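Local coordinates for Pdx2 protein (Plasmodium falciparum, PDB 2ABW) that hydrolyses glutamine to glutamate and ammonia, which is channelled to the Pdx1 synthase subunit to build pyridoxal 5'-phosphate (vitamin B6), at residues C44-R58 with K81-L93. Numbering follows the deposited sequence. Where two conformers were deposited one is given.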
ATOM      1  N   CYS A  44     -14.013  -8.077  -2.360  1.00 16.60           N
ATOM      2  CA  CYS A  44     -12.708  -8.039  -1.651  1.00 15.91           C
ATOM      3  C   CYS A  44     -12.943  -7.840  -0.159  1.00 16.39           C
ATOM      4  O   CYS A  44     -13.626  -6.917   0.212  1.00 17.94           O
ATOM      5  CB  CYS A  44     -11.794  -6.863  -2.091  1.00 16.59           C
ATOM      6  SG  CYS A  44     -11.200  -7.226  -3.776  1.00 20.83           S
ATOM      7  N   ASP A  45     -12.207  -8.601   0.695  1.00 15.43           N
ATOM      8  CA  ASP A  45     -12.144  -8.323   2.097  1.00 14.86           C
ATOM      9  C   ASP A  45     -10.999  -7.310   2.400  1.00 16.65           C
ATOM     10  O   ASP A  45     -10.988  -6.669   3.441  1.00 17.55           O
ATOM     11  CB  ASP A  45     -11.782  -9.625   2.788  1.00 15.82           C
ATOM     12  CG  ASP A  45     -12.863 -10.663   2.681  1.00 16.70           C
ATOM     13  OD1 ASP A  45     -14.065 -10.303   2.850  1.00 19.41           O
ATOM     14  OD2 ASP A  45     -12.622 -11.857   2.397  1.00 18.37           O
ATOM     15  N   GLY A  46      -9.998  -7.263   1.528  1.00 15.38           N
ATOM     16  CA  GLY A  46      -8.914  -6.262   1.590  1.00 15.32           C
ATOM     17  C   GLY A  46      -8.382  -5.976   0.212  1.00 14.80           C
ATOM     18  O   GLY A  46      -8.644  -6.785  -0.750  1.00 15.31           O
ATOM     19  N   LEU A  47      -7.633  -4.899   0.031  1.00 13.71           N
ATOM     20  CA  LEU A  47      -7.185  -4.497  -1.338  1.00 14.44           C
ATOM     21  C   LEU A  47      -5.725  -4.028  -1.233  1.00 14.08           C
ATOM     22  O   LEU A  47      -5.351  -3.335  -0.261  1.00 14.33           O
ATOM     23  CB  LEU A  47      -8.059  -3.338  -1.836  1.00 14.44           C
ATOM     24  CG  LEU A  47      -7.673  -2.770  -3.158  1.00 15.58           C
ATOM     25  CD1 LEU A  47      -8.014  -3.757  -4.233  1.00 15.19           C
ATOM     26  CD2 LEU A  47      -8.321  -1.373  -3.413  1.00 15.87           C
ATOM     27  N   VAL A  48      -4.946  -4.404  -2.255  1.00 13.74           N
ATOM     28  CA  VAL A  48      -3.610  -3.879  -2.437  1.00 14.56           C
ATOM     29  C   VAL A  48      -3.619  -2.949  -3.637  1.00 14.95           C
ATOM     30  O   VAL A  48      -4.132  -3.330  -4.763  1.00 15.66           O
ATOM     31  CB  VAL A  48      -2.630  -5.020  -2.711  1.00 14.69           C
ATOM     32  CG1 VAL A  48      -1.248  -4.423  -2.892  1.00 19.43           C
ATOM     33  CG2 VAL A  48      -2.694  -6.035  -1.568  1.00 15.58           C
ATOM     34  N   ILE A  49      -3.051  -1.732  -3.478  1.00 15.45           N
ATOM     35  CA  ILE A  49      -2.842  -0.813  -4.591  1.00 15.51           C
ATOM     36  C   ILE A  49      -1.355  -0.703  -4.805  1.00 17.53           C
ATOM     37  O   ILE A  49      -0.738  -0.038  -4.014  1.00 18.26           O
ATOM     38  CB  ILE A  49      -3.486   0.525  -4.334  1.00 17.30           C
ATOM     39  CG1 ILE A  49      -5.013   0.346  -4.135  1.00 18.87           C
ATOM     40  CG2 ILE A  49      -3.231   1.445  -5.598  1.00 19.55           C
ATOM     41  CD1 ILE A  49      -5.929   1.629  -4.104  1.00 22.10           C
ATOM     42  N   PRO A  50      -0.827  -1.289  -5.868  1.00 17.14           N
ATOM     43  CA  PRO A  50       0.592  -1.150  -6.170  1.00 19.25           C
ATOM     44  C   PRO A  50       0.814  -0.070  -7.233  1.00 22.89           C
ATOM     45  O   PRO A  50      -0.062   0.708  -7.454  1.00 25.29           O
ATOM     46  CB  PRO A  50       0.920  -2.571  -6.568  1.00 21.06           C
ATOM     47  CG  PRO A  50      -0.297  -2.971  -7.449  1.00 19.82           C
ATOM     48  CD  PRO A  50      -1.478  -2.276  -6.762  1.00 18.76           C
ATOM     49  N   GLY A  51       1.922  -0.068  -7.903  1.00 25.11           N
ATOM     50  CA  GLY A  51       2.107   0.772  -9.108  1.00 25.60           C
ATOM     51  C   GLY A  51       3.406   1.512  -9.007  1.00 27.04           C
ATOM     52  O   GLY A  51       3.940   1.778  -7.922  1.00 28.49           O
ATOM     53  N   GLY A  52       3.906   1.861 -10.161  1.00 28.28           N
ATOM     54  CA  GLY A  52       5.097   2.662 -10.280  1.00 29.67           C
ATOM     55  C   GLY A  52       4.774   4.124 -10.272  1.00 30.34           C
ATOM     56  O   GLY A  52       5.570   4.919  -9.776  1.00 33.72           O
ATOM     57  N   GLU A  53       3.656   4.472 -10.863  1.00 30.06           N
ATOM     58  CA  GLU A  53       3.249   5.859 -11.028  1.00 31.18           C
ATOM     59  C   GLU A  53       1.858   6.183 -10.519  1.00 28.21           C
ATOM     60  O   GLU A  53       0.835   5.773 -11.122  1.00 27.05           O
ATOM     61  CB  GLU A  53       3.222   6.181 -12.515  1.00 32.47           C
ATOM     62  CG  GLU A  53       4.620   6.075 -13.116  1.00 38.14           C
ATOM     63  CD  GLU A  53       4.754   6.650 -14.521  1.00 39.82           C
ATOM     64  OE1 GLU A  53       3.774   7.242 -15.039  1.00 51.63           O
ATOM     65  OE2 GLU A  53       5.847   6.492 -15.146  1.00 47.20           O
ATOM     66  N   SER A  54       1.838   7.042  -9.512  1.00 26.27           N
ATOM     67  CA  SER A  54       0.576   7.403  -8.877  1.00 25.30           C
ATOM     68  C   SER A  54      -0.382   8.030  -9.856  1.00 23.82           C
ATOM     69  O   SER A  54      -1.559   7.827  -9.777  1.00 23.12           O
ATOM     70  CB  SER A  54       0.810   8.303  -7.690  1.00 25.85           C
ATOM     71  OG  SER A  54       1.480   9.523  -8.030  1.00 26.26           O
ATOM     72  N   THR A  55       0.094   8.885 -10.777  1.00 23.32           N
ATOM     73  CA  THR A  55      -0.826   9.558 -11.655  1.00 23.25           C
ATOM     74  C   THR A  55      -1.525   8.576 -12.594  1.00 23.05           C
ATOM     75  O   THR A  55      -2.702   8.753 -12.952  1.00 22.57           O
ATOM     76  CB  THR A  55      -0.185  10.740 -12.379  0.60 24.31           C
ATOM     77  OG1 THR A  55       0.048  11.785 -11.422  0.60 24.49           O
ATOM     78  CG2 THR A  55      -1.095  11.228 -13.410  0.60 22.63           C
ATOM     79  N   THR A  56      -0.795   7.558 -13.017  1.00 23.60           N
ATOM     80  CA  THR A  56      -1.389   6.531 -13.874  1.00 23.61           C
ATOM     81  C   THR A  56      -2.485   5.728 -13.192  1.00 21.28           C
ATOM     82  O   THR A  56      -3.545   5.614 -13.751  1.00 21.11           O
ATOM     83  CB  THR A  56      -0.340   5.519 -14.341  1.00 24.91           C
ATOM     84  OG1 THR A  56       0.694   6.234 -15.032  1.00 26.68           O
ATOM     85  CG2 THR A  56      -0.970   4.507 -15.284  1.00 27.29           C
ATOM     86  N   VAL A  57      -2.223   5.276 -12.009  1.00 22.96           N
ATOM     87  CA  VAL A  57      -3.226   4.522 -11.248  1.00 21.60           C
ATOM     88  C   VAL A  57      -4.432   5.411 -11.003  1.00 21.92           C
ATOM     89  O   VAL A  57      -5.581   5.055 -11.240  1.00 22.12           O
ATOM     90  CB  VAL A  57      -2.667   4.049  -9.958  1.00 23.72           C
ATOM     91  CG1 VAL A  57      -3.797   3.561  -9.059  1.00 23.83           C
ATOM     92  CG2 VAL A  57      -1.563   2.972 -10.118  1.00 24.76           C
ATOM     93  N   ARG A  58      -4.206   6.677 -10.642  1.00 21.28           N
ATOM     94  CA  ARG A  58      -5.359   7.553 -10.396  1.00 20.90           C
ATOM     95  C   ARG A  58      -6.227   7.785 -11.608  1.00 21.55           C
ATOM     96  O   ARG A  58      -7.429   7.824 -11.546  1.00 22.01           O
ATOM     97  CB  ARG A  58      -4.873   8.915  -9.860  1.00 21.08           C
ATOM     98  CG  ARG A  58      -5.956   9.901  -9.536  1.00 20.55           C
ATOM     99  CD  ARG A  58      -6.969   9.377  -8.486  1.00 22.59           C
ATOM    100  NE  ARG A  58      -8.072  10.305  -8.216  1.00 19.87           N
ATOM    101  CZ  ARG A  58      -9.206  10.434  -8.897  1.00 18.52           C
ATOM    102  NH1 ARG A  58      -9.525   9.671  -9.947  1.00 21.60           N
ATOM    103  NH2 ARG A  58     -10.129  11.287  -8.486  1.00 19.67           N
ATOM    104  N   LYS A  81     -12.318  -1.099   5.250  1.00 15.09           N
ATOM    105  CA  LYS A  81     -11.727  -2.362   4.890  1.00 15.52           C
ATOM    106  C   LYS A  81     -10.212  -2.176   4.729  1.00 15.63           C
ATOM    107  O   LYS A  81      -9.733  -1.135   4.355  1.00 15.83           O
ATOM    108  CB  LYS A  81     -12.328  -2.908   3.648  1.00 17.44           C
ATOM    109  CG  LYS A  81     -13.756  -3.374   3.925  1.00 18.58           C
ATOM    110  CD  LYS A  81     -14.106  -4.342   2.752  1.00 23.62           C
ATOM    111  CE  LYS A  81     -15.425  -4.736   2.721  1.00 27.73           C
ATOM    112  NZ  LYS A  81     -15.695  -5.585   1.585  1.00 22.45           N
ATOM    113  N   PRO A  82      -9.440  -3.219   5.104  1.00 15.56           N
ATOM    114  CA  PRO A  82      -7.986  -3.080   5.007  1.00 14.43           C
ATOM    115  C   PRO A  82      -7.488  -2.755   3.597  1.00 16.37           C
ATOM    116  O   PRO A  82      -7.926  -3.420   2.632  1.00 14.77           O
ATOM    117  CB  PRO A  82      -7.464  -4.440   5.502  1.00 15.86           C
ATOM    118  CG  PRO A  82      -8.513  -4.901   6.430  1.00 18.74           C
ATOM    119  CD  PRO A  82      -9.828  -4.468   5.765  1.00 16.83           C
ATOM    120  N   ILE A  83      -6.506  -1.856   3.526  1.00 14.46           N
ATOM    121  CA  ILE A  83      -5.903  -1.472   2.260  1.00 15.46           C
ATOM    122  C   ILE A  83      -4.425  -1.309   2.448  1.00 16.14           C
ATOM    123  O   ILE A  83      -4.010  -0.796   3.452  1.00 15.93           O
ATOM    124  CB  ILE A  83      -6.590  -0.216   1.687  1.00 16.85           C
ATOM    125  CG1 ILE A  83      -6.142   0.032   0.237  1.00 17.26           C
ATOM    126  CG2 ILE A  83      -6.459   0.952   2.633  1.00 15.74           C
ATOM    127  CD1 ILE A  83      -7.029   0.970  -0.532  1.00 19.20           C
ATOM    128  N   TRP A  84      -3.694  -1.761   1.478  1.00 14.47           N
ATOM    129  CA  TRP A  84      -2.212  -1.683   1.450  1.00 15.36           C
ATOM    130  C   TRP A  84      -1.848  -0.929   0.202  1.00 15.16           C
ATOM    131  O   TRP A  84      -2.000  -1.425  -0.925  1.00 16.26           O
ATOM    132  CB  TRP A  84      -1.616  -3.080   1.408  1.00 15.78           C
ATOM    133  CG  TRP A  84      -0.122  -3.106   1.431  1.00 14.58           C
ATOM    134  CD1 TRP A  84       0.734  -2.036   1.714  1.00 17.34           C
ATOM    135  CD2 TRP A  84       0.688  -4.239   1.237  1.00 14.35           C
ATOM    136  NE1 TRP A  84       2.047  -2.451   1.632  1.00 16.06           N
ATOM    137  CE2 TRP A  84       2.037  -3.816   1.357  1.00 15.88           C
ATOM    138  CE3 TRP A  84       0.419  -5.591   0.972  1.00 14.11           C
ATOM    139  CZ2 TRP A  84       3.088  -4.696   1.240  1.00 16.10           C
ATOM    140  CZ3 TRP A  84       1.473  -6.425   0.785  1.00 14.62           C
ATOM    141  CH2 TRP A  84       2.780  -6.004   0.967  1.00 14.83           C
ATOM    142  N   GLY A  85      -1.329   0.274   0.373  1.00 15.15           N
ATOM    143  CA  GLY A  85      -0.761   1.010  -0.735  1.00 14.81           C
ATOM    144  C   GLY A  85       0.727   0.874  -0.751  1.00 16.45           C
ATOM    145  O   GLY A  85       1.368   1.180   0.236  1.00 17.28           O
ATOM    146  N   THR A  86       1.283   0.389  -1.869  1.00 16.09           N
ATOM    147  CA  THR A  86       2.684   0.196  -1.984  1.00 18.31           C
ATOM    148  C   THR A  86       3.224   0.972  -3.193  1.00 19.86           C
ATOM    149  O   THR A  86       2.623   1.032  -4.229  1.00 19.44           O
ATOM    150  CB  THR A  86       3.031  -1.263  -1.959  1.00 21.16           C
ATOM    151  OG1 THR A  86       4.470  -1.415  -1.742  1.00 23.57           O
ATOM    152  CG2 THR A  86       2.614  -1.958  -3.234  1.00 22.29           C
ATOM    153  N   CYS A  87       4.298   1.688  -2.914  1.00 21.23           N
ATOM    154  CA  CYS A  87       4.878   2.652  -3.864  1.00 22.02           C
ATOM    155  C   CYS A  87       3.828   3.648  -4.358  1.00 22.11           C
ATOM    156  O   CYS A  87       3.421   4.512  -3.590  1.00 21.16           O
ATOM    157  CB  CYS A  87       5.576   1.915  -4.986  0.55 23.68           C
ATOM    158  SG  CYS A  87       6.942   2.897  -5.640  0.55 26.63           S
ATOM    159  N   ALA A  88       3.375   3.603  -5.629  1.00 22.94           N
ATOM    160  CA  ALA A  88       2.277   4.480  -6.019  1.00 22.04           C
ATOM    161  C   ALA A  88       1.085   4.437  -5.126  1.00 21.72           C
ATOM    162  O   ALA A  88       0.460   5.462  -4.913  1.00 21.34           O
ATOM    163  CB  ALA A  88       1.774   4.156  -7.399  1.00 23.46           C
ATOM    164  N   GLY A  89       0.681   3.254  -4.652  1.00 18.88           N
ATOM    165  CA  GLY A  89      -0.485   3.175  -3.810  1.00 19.44           C
ATOM    166  C   GLY A  89      -0.214   3.928  -2.547  1.00 17.58           C
ATOM    167  O   GLY A  89      -1.142   4.406  -1.914  1.00 19.38           O
ATOM    168  N   CYS A  90       1.010   3.865  -2.029  1.00 16.68           N
ATOM    169  CA  CYS A  90       1.312   4.592  -0.778  1.00 16.05           C
ATOM    170  C   CYS A  90       1.086   6.052  -1.032  1.00 16.15           C
ATOM    171  O   CYS A  90       0.499   6.719  -0.179  1.00 18.34           O
ATOM    172  CB  CYS A  90       2.744   4.320  -0.306  1.00 16.86           C
ATOM    173  SG  CYS A  90       3.066   4.878   1.362  1.00 19.11           S
ATOM    174  N   ILE A  91       1.524   6.577  -2.165  1.00 15.86           N
ATOM    175  CA  ILE A  91       1.308   8.000  -2.501  1.00 17.06           C
ATOM    176  C   ILE A  91      -0.213   8.328  -2.489  1.00 18.83           C
ATOM    177  O   ILE A  91      -0.632   9.312  -1.865  1.00 17.48           O
ATOM    178  CB  ILE A  91       1.922   8.364  -3.830  1.00 17.38           C
ATOM    179  CG1 ILE A  91       3.444   8.313  -3.694  1.00 17.69           C
ATOM    180  CG2 ILE A  91       1.446   9.758  -4.262  1.00 18.73           C
ATOM    181  CD1 ILE A  91       4.158   8.520  -4.996  1.00 20.30           C
ATOM    182  N   LEU A  92      -0.985   7.450  -3.105  1.00 18.62           N
ATOM    183  CA  LEU A  92      -2.422   7.671  -3.274  1.00 18.87           C
ATOM    184  C   LEU A  92      -3.218   7.450  -1.990  1.00 19.48           C
ATOM    185  O   LEU A  92      -4.399   7.760  -1.954  1.00 23.66           O
ATOM    186  CB  LEU A  92      -2.959   6.800  -4.380  1.00 18.33           C
ATOM    187  CG  LEU A  92      -2.473   7.195  -5.781  1.00 19.52           C
ATOM    188  CD1 LEU A  92      -2.940   6.154  -6.804  1.00 20.67           C
ATOM    189  CD2 LEU A  92      -2.896   8.623  -6.125  1.00 20.85           C
ATOM    190  N   LEU A  93      -2.644   6.962  -0.929  1.00 16.33           N
ATOM    191  CA  LEU A  93      -3.278   6.983   0.434  1.00 16.57           C
ATOM    192  C   LEU A  93      -2.927   8.228   1.259  1.00 18.04           C
ATOM    193  O   LEU A  93      -3.411   8.441   2.377  1.00 17.86           O
ATOM    194  CB  LEU A  93      -2.908   5.755   1.229  1.00 17.46           C
ATOM    195  CG  LEU A  93      -3.328   4.412   0.659  1.00 17.91           C
ATOM    196  CD1 LEU A  93      -2.875   3.206   1.477  1.00 17.33           C
ATOM    197  CD2 LEU A  93      -4.951   4.378   0.579  1.00 18.86           C
TER
HETATM  198  O   HOH W   1     -15.923  -8.306   2.391  1.00 34.75           O
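Lys81 reaches Cys44 through an extended side chain, and its NZ donates to Cys44 O at 2.8 Å. A water accepts from the same NZ and donates to Asp45 OD1, which also forms a salt bridge with Lys217 of helix 204-219. Strand 83-86 runs parallel to strand 46-49, and the ladder of bonds begins at Pro82 O, just before it. Pro82 O takes the N-H of Leu47, and Trp84 N gives to Leu47 O at 2.9 Å. Ile83 CD1 lies 3.8 Å from Ile49 CD1 and also touches Leu47 CD2, on the face covered by helix 63-77. On the other face, Trp84 and Val48 lie side by side, with Val48 CG2 oblique to the ring. Trp84 O accepts from Ile49 N, and Thr86 N donates to Ile49 O at 3.0 Å, with 168° at the hydrogen. Thr86 CG2 packs on the Pro50 ring. Cys87, the nucleophile, follows with a positive phi of 53°, as in a nucleophile elbow. Ala88 N is bonded to Gly51 O, which also touches Cys87 CB; the donor lies well out of the carbonyl plane. Gly89 packs against Ile49, its CA 3.2 Å from Ile49 O in a CA-H...O contact. Ile91 CG2 touches Ser54 CB and OG. Leu92 CD1 meets Val57 CG1 at 3.5 Å, joining the two helices, which cross at -72°. Backbone bonds thus hold the parallel strands in register up to the elbow. The Ala88-Gly51 bond keeps the nucleophile's turn next to Gly52, Glu53 and Ser54, which probably bind glutamine.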